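Local coordinates for erythrocyte membrane protein 1 (Plasmodium falciparum, PDB 6S8T), which is the DBLbeta domain of a PfEMP1 adhesin and binds the host receptor ICAM-1, probably helping infected erythrocytes to adhere to host cells, at residues D314-M317 against K318-Q322; T338-E341 against Q342-E346; K350-K353 against W354-W358. One frame throughout, in Å; residues are numbered along the deposited sequence.

Interaction 1. Residues D314-M317 against K318-Q322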
# COMPACT_ATOMS: atom_id res chain seq x y z
N ASP A 314 15.02 18.35 -11.94
CA ASP A 314 14.70 19.26 -13.04
C ASP A 314 14.91 20.71 -12.63
O ASP A 314 15.38 21.53 -13.43
CB ASP A 314 13.27 19.04 -13.52
CG ASP A 314 13.10 17.75 -14.29
OD1 ASP A 314 14.11 17.03 -14.47
OD2 ASP A 314 11.97 17.45 -14.72
N LYS A 315 14.55 21.06 -11.39
CA LYS A 315 14.83 22.41 -10.90
C LYS A 315 16.32 22.68 -10.86
O LYS A 315 16.75 23.83 -11.06
CB LYS A 315 14.22 22.59 -9.50
CG LYS A 315 12.71 22.46 -9.46
CD LYS A 315 12.19 22.60 -8.04
CE LYS A 315 10.68 22.45 -7.99
NZ LYS A 315 10.15 22.49 -6.60
N LEU A 316 17.13 21.65 -10.61
CA LEU A 316 18.57 21.82 -10.60
C LEU A 316 19.14 21.96 -12.01
O LEU A 316 20.13 22.67 -12.21
CB LEU A 316 19.23 20.64 -9.88
CG LEU A 316 20.64 20.84 -9.34
CD1 LEU A 316 20.66 21.97 -8.33
CD2 LEU A 316 21.16 19.55 -8.72
N MET A 317 18.52 21.31 -13.00
CA MET A 317 19.01 21.41 -14.37
C MET A 317 18.77 22.79 -14.96
O MET A 317 19.56 23.25 -15.79
CB MET A 317 18.36 20.35 -15.26
CG MET A 317 18.61 18.91 -14.83
SD MET A 317 18.22 17.70 -16.11
CE MET A 317 16.50 18.08 -16.45
N LYS A 318 17.70 23.46 -14.55
CA LYS A 318 17.33 24.75 -15.11
C LYS A 318 18.00 25.91 -14.37
O LYS A 318 18.40 26.90 -15.00
CB LYS A 318 15.81 24.92 -15.10
CG LYS A 318 15.08 23.84 -15.89
CD LYS A 318 13.57 23.98 -15.75
CE LYS A 318 12.85 22.83 -16.44
NZ LYS A 318 11.38 22.88 -16.22
N GLN A 319 18.12 25.82 -13.05
CA GLN A 319 18.76 26.89 -12.29
C GLN A 319 20.27 26.87 -12.44
O GLN A 319 20.91 27.93 -12.35
CB GLN A 319 18.38 26.78 -10.81
CG GLN A 319 16.91 27.01 -10.53
CD GLN A 319 16.45 28.40 -10.91
OE1 GLN A 319 17.22 29.36 -10.86
NE2 GLN A 319 15.18 28.52 -11.30
N CYS A 320 20.86 25.70 -12.67
CA CYS A 320 22.31 25.56 -12.80
C CYS A 320 22.74 25.31 -14.24
O CYS A 320 23.87 24.88 -14.48
CB CYS A 320 22.81 24.43 -11.90
SG CYS A 320 22.64 24.74 -10.13
N SER A 321 21.85 25.57 -15.21
CA SER A 321 22.20 25.33 -16.61
C SER A 321 23.33 26.25 -17.07
O SER A 321 24.16 25.84 -17.89
CB SER A 321 20.96 25.53 -17.49
OG SER A 321 20.47 26.86 -17.40
N GLN A 322 23.37 27.48 -16.56
CA GLN A 322 24.37 28.43 -17.01
C GLN A 322 25.75 28.15 -16.41
O GLN A 322 26.77 28.46 -17.04
CB GLN A 322 23.93 29.85 -16.67
CG GLN A 322 22.55 30.22 -17.21
CD GLN A 322 22.53 30.33 -18.73
OE1 GLN A 322 23.52 30.71 -19.35
NE2 GLN A 322 21.39 30.01 -19.33
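Helix 293-319 ends here, where Leu316 meets Cys320 one turn further on and the chain then leaves helical geometry. CD1 of Leu316 rests against SG of Cys320 at 3.9 Å, an apolar contact at the buried side of the helix. The leucine reaches it because its CG stands anti to the backbone nitrogen (chi1 -159°), while the sulfur of Cys320 continues into a disulfide with Cys340 of the next helix. Behind this contact the last backbone bonds of the helix run from the amides of Lys318, Gln319 and Cys320 to the carbonyls of Asp314, Lys315 and Leu316. The final one, Cys320 N to Leu316 O, is 3.2 Å. On the outer side Lys318 lies alongside the turn, its CG 3.4 Å from Asp314 O, and its extended chain ends with NZ 5.7 Å from Asp314 OD2; the opposite charges are near but do not touch, so any attraction is probably modest. Gln319 CG, beside the backbone nitrogen, lies 3.2 Å from Lys315 O; the chain then bends at chi2, and its amide oxygen makes a weak hydrogen bond with Ser339. Beyond the last turn, CB of Ser321 sits 3.2 Å from Met317 O, and Ser321 OG donates to Lys318 O at 3.2 Å, from above the carbonyl plane. Tyr462 covers Leu316, Met317 and Cys320. The arrangement is that of a helix C-terminus fastened by a disulfide to a neighbouring helix, in keeping with the cysteine-rich, helical Duffy-binding-like fold.

Interaction 2. Residues T338-E341 against Q342-E346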
# COMPACT_ATOMS: atom_id res chain seq x y z
N THR A 338 24.04 32.58 -7.85
CA THR A 338 23.31 32.60 -6.59
C THR A 338 22.08 31.71 -6.65
O THR A 338 21.81 30.94 -5.72
CB THR A 338 22.92 34.04 -6.23
OG1 THR A 338 24.10 34.84 -6.11
CG2 THR A 338 22.15 34.07 -4.92
N SER A 339 21.31 31.79 -7.74
CA SER A 339 20.13 30.94 -7.88
C SER A 339 20.52 29.48 -8.03
O SER A 339 19.73 28.59 -7.66
CB SER A 339 19.28 31.39 -9.06
OG SER A 339 19.98 31.25 -10.28
N CYS A 340 21.71 29.20 -8.57
CA CYS A 340 22.15 27.81 -8.68
C CYS A 340 22.56 27.25 -7.32
O CYS A 340 22.21 26.12 -6.98
CB CYS A 340 23.29 27.70 -9.69
SG CYS A 340 24.12 26.08 -9.71
N GLU A 341 23.29 28.04 -6.53
CA GLU A 341 23.70 27.57 -5.21
C GLU A 341 22.50 27.39 -4.29
O GLU A 341 22.46 26.45 -3.49
CB GLU A 341 24.72 28.54 -4.59
CG GLU A 341 26.10 28.46 -5.23
CD GLU A 341 27.08 29.44 -4.62
OE1 GLU A 341 26.64 30.52 -4.16
OE2 GLU A 341 28.29 29.13 -4.58
N GLN A 342 21.51 28.28 -4.39
CA GLN A 342 20.30 28.11 -3.60
C GLN A 342 19.51 26.89 -4.05
O GLN A 342 18.86 26.23 -3.22
CB GLN A 342 19.43 29.37 -3.68
CG GLN A 342 20.05 30.59 -3.01
CD GLN A 342 19.19 31.83 -3.17
OE1 GLN A 342 18.26 31.86 -3.97
NE2 GLN A 342 19.50 32.86 -2.39
N ALA A 343 19.55 26.56 -5.34
CA ALA A 343 18.87 25.36 -5.81
C ALA A 343 19.56 24.09 -5.32
O ALA A 343 18.88 23.09 -5.04
CB ALA A 343 18.78 25.36 -7.34
N CYS A 344 20.89 24.11 -5.20
CA CYS A 344 21.60 22.94 -4.68
C CYS A 344 21.30 22.73 -3.20
O CYS A 344 21.20 21.59 -2.74
CB CYS A 344 23.11 23.09 -4.89
SG CYS A 344 23.65 23.20 -6.61
N GLU A 345 21.18 23.82 -2.44
CA GLU A 345 20.89 23.70 -1.01
C GLU A 345 19.52 23.07 -0.78
O GLU A 345 19.37 22.21 0.09
CB GLU A 345 20.98 25.07 -0.35
CG GLU A 345 20.81 25.04 1.16
CD GLU A 345 22.07 24.62 1.88
OE1 GLU A 345 22.96 25.48 2.06
OE2 GLU A 345 22.18 23.43 2.25
N GLU A 346 18.52 23.49 -1.56
CA GLU A 346 17.18 22.91 -1.42
C GLU A 346 17.17 21.44 -1.82
O GLU A 346 16.43 20.65 -1.24
CB GLU A 346 16.18 23.69 -2.27
CG GLU A 346 15.98 25.14 -1.84
CD GLU A 346 14.98 25.89 -2.70
OE1 GLU A 346 14.41 25.27 -3.63
OE2 GLU A 346 14.76 27.09 -2.45
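Thr338 and Gln342 lie side by side near the start of helix 335-372, their side chains pointing the same way, with Thr338 CG2 3.9 Å from Gln342 NE2. The threonine methyl thus lies beside the glutamine amide while its hydroxyl turns back: OG1, placed beside the backbone nitrogen (chi1 -60°), is hydrogen-bonded to Asp334 O one turn earlier. Thr338 O in turn accepts from Gln342 N at 3.0 Å, with a nearly straight N-H...O angle of 163°, and the methylene CG of Gln342 lies 3.3 Å from the same oxygen. Three further backbone bonds continue the i to i+4 helical pattern, from Ala343 N to Ser339 O, Cys344 N to Cys340 O and Glu345 N to Glu341 O. The second of these carbonyls has an additional neighbour, since SG of Cys344 lies 3.3 Å from Cys340 O. The hydroxyl of Ser339 can share its one proton between the carbonyls of Val335 and Asn336 in the preceding turn. Farther along, the carboxylate of Glu345 bends away and forms a salt bridge through OE2 with Lys348. The two sulfurs, Cys340 SG and Cys344 SG, are 4.3 Å apart yet belong to different disulfides, Cys340 pairing with Cys320 and Cys344 with Cys466. Glu341 and Gln342 are exposed, Glu341 next to Cys468 of the tail. Ala343 and Cys344 instead face helix 293-319, both touching Leu316, so that this turn lies against the preceding helix on one side while the Cys344-Cys466 disulfide ties it to the C-terminal tail of the chain.

Interaction 3. Residues K350-K353 against W354-W358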
# COMPACT_ATOMS: atom_id res chain seq x y z
N LYS A 350 16.06 18.24 0.87
CA LYS A 350 14.97 17.31 0.59
C LYS A 350 15.46 15.87 0.51
O LYS A 350 14.82 14.96 1.05
CB LYS A 350 14.26 17.70 -0.71
CG LYS A 350 13.12 18.69 -0.53
CD LYS A 350 12.17 18.62 -1.72
CE LYS A 350 10.99 19.56 -1.54
NZ LYS A 350 11.42 20.99 -1.57
N ILE A 351 16.58 15.64 -0.18
CA ILE A 351 17.08 14.28 -0.32
C ILE A 351 17.51 13.72 1.02
O ILE A 351 17.35 12.53 1.29
CB ILE A 351 18.21 14.23 -1.36
CG1 ILE A 351 17.71 14.73 -2.71
CG2 ILE A 351 18.75 12.82 -1.50
CD1 ILE A 351 16.53 13.96 -3.24
N LYS A 352 18.05 14.57 1.91
CA LYS A 352 18.54 14.09 3.19
C LYS A 352 17.41 13.61 4.09
O LYS A 352 17.52 12.56 4.73
CB LYS A 352 19.35 15.18 3.89
CG LYS A 352 20.08 14.68 5.13
CD LYS A 352 21.10 13.62 4.77
CE LYS A 352 21.53 12.81 5.99
NZ LYS A 352 20.41 11.97 6.50
N LYS A 353 16.30 14.37 4.15
CA LYS A 353 15.22 13.97 5.04
C LYS A 353 14.52 12.71 4.55
O LYS A 353 14.07 11.89 5.37
CB LYS A 353 14.22 15.12 5.21
CG LYS A 353 13.66 15.67 3.92
CD LYS A 353 13.25 17.13 4.07
CE LYS A 353 12.32 17.32 5.26
NZ LYS A 353 11.88 18.74 5.38
N TRP A 354 14.43 12.52 3.23
CA TRP A 354 13.92 11.25 2.71
C TRP A 354 14.89 10.11 3.01
O TRP A 354 14.47 8.99 3.31
CB TRP A 354 13.65 11.36 1.21
CG TRP A 354 12.38 12.09 0.87
CD1 TRP A 354 12.17 13.43 0.89
CD2 TRP A 354 11.14 11.49 0.45
NE1 TRP A 354 10.87 13.72 0.51
CE2 TRP A 354 10.22 12.54 0.24
CE3 TRP A 354 10.71 10.18 0.24
CZ2 TRP A 354 8.91 12.32 -0.18
CZ3 TRP A 354 9.41 9.96 -0.17
CH2 TRP A 354 8.52 11.02 -0.37
N GLU A 355 16.19 10.39 2.93
CA GLU A 355 17.19 9.35 3.20
C GLU A 355 17.08 8.82 4.63
O GLU A 355 17.33 7.64 4.87
CB GLU A 355 18.59 9.88 2.94
CG GLU A 355 19.68 8.83 3.09
CD GLU A 355 21.08 9.41 2.97
OE1 GLU A 355 21.23 10.65 3.10
OE2 GLU A 355 22.03 8.63 2.74
N LYS A 356 16.71 9.68 5.59
CA LYS A 356 16.58 9.21 6.96
C LYS A 356 15.47 8.18 7.09
O LYS A 356 15.59 7.22 7.87
CB LYS A 356 16.33 10.39 7.91
CG LYS A 356 17.55 11.28 8.13
CD LYS A 356 17.31 12.26 9.26
CE LYS A 356 18.57 13.04 9.58
NZ LYS A 356 18.37 13.97 10.74
N GLN A 357 14.39 8.34 6.34
CA GLN A 357 13.32 7.35 6.36
C GLN A 357 13.78 6.02 5.77
O GLN A 357 13.46 4.95 6.31
CB GLN A 357 12.09 7.89 5.62
CG GLN A 357 11.55 9.21 6.17
CD GLN A 357 10.21 9.62 5.58
OE1 GLN A 357 9.86 9.25 4.46
NE2 GLN A 357 9.44 10.39 6.34
N TRP A 358 14.55 6.07 4.68
CA TRP A 358 15.00 4.85 4.02
C TRP A 358 15.93 4.04 4.92
O TRP A 358 15.90 2.80 4.89
CB TRP A 358 15.68 5.18 2.70
CG TRP A 358 16.36 4.01 2.03
CD1 TRP A 358 17.71 3.79 1.96
CD2 TRP A 358 15.74 2.92 1.35
NE1 TRP A 358 17.96 2.62 1.27
CE2 TRP A 358 16.76 2.07 0.89
CE3 TRP A 358 14.41 2.57 1.08
CZ2 TRP A 358 16.51 0.90 0.17
CZ3 TRP A 358 14.15 1.41 0.37
CH2 TRP A 358 15.20 0.59 -0.08
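Residues 350-358 form an unbroken run of alpha-helix in the middle of helix 335-372, with CA atoms of Lys352 and Glu355 4.9 Å apart. Backbone amides of Trp354, Glu355 and Lys356 bond to the carbonyls of Lys350, Ile351 and Lys352, the first with an N-H...O angle of 167° and the second the shortest of the three, Glu355 N to Ile351 O at 2.9 Å. Lys350 O serves a second neighbour: it lies at the edge of the Trp354 indole, near the ring plane, 3.1 Å from CD1. A chi1 of -78°, with CG beside the backbone nitrogen, turns the CD1 edge of the indole toward this carbonyl, and Lys353 CG approaches the same CD1 obliquely from the adjoining residue. This side of the helix faces helix 293-319, where Trp354 meets the ring of Trp301 with planes at about 55° and also packs on Phe305 and Met308. Helix pairing of this kind is in keeping with the predicted coiled coil spanning these residues and with the helical build of a Duffy-binding-like domain. Gln357 joins the same surface, its amide engaging Trp301 NE1 and Trp96 O, while Lys353 NZ leaves the helix for a salt bridge with Glu95. Elsewhere round the helix a charged group gathers about Lys352. The bend at its second torsion brings CD to 3.4 Å from Glu355 OE1, and the bend at the fourth sets NZ in a long salt bridge to that oxygen, at 3.7 Å. The ammonium also lies against the Lys356 chain, Lys352 NZ being 3.4 Å from Lys356 CG. That lysine's own NZ stays 5.1 Å from Lys352 NZ, and the nearby carboxylate of Glu355 probably offsets some of the repulsion between them.

Overall arrangement
Interactions 1 and 2 lie at the same end of the domain, their centres about 9 Å apart, and join the close of helix 293-319 to the first turns of helix 335-372 through the Cys320-Cys340 disulfide and the packing of Leu316 on Cys344. Interaction 3 belongs to the second of these helices, its centre about 18 Å from that of interaction 2 and closer to the middle of the chain. Interaction 2 is the most superficial, whereas 1 and 3 are partly buried. The chemistry shifts accordingly: disulfides and main-chain hydrogen bonds prevail at the outer end, and farther in, indole packing on helix 293-319 is joined by a long Lys-Glu pair within helix 335-372.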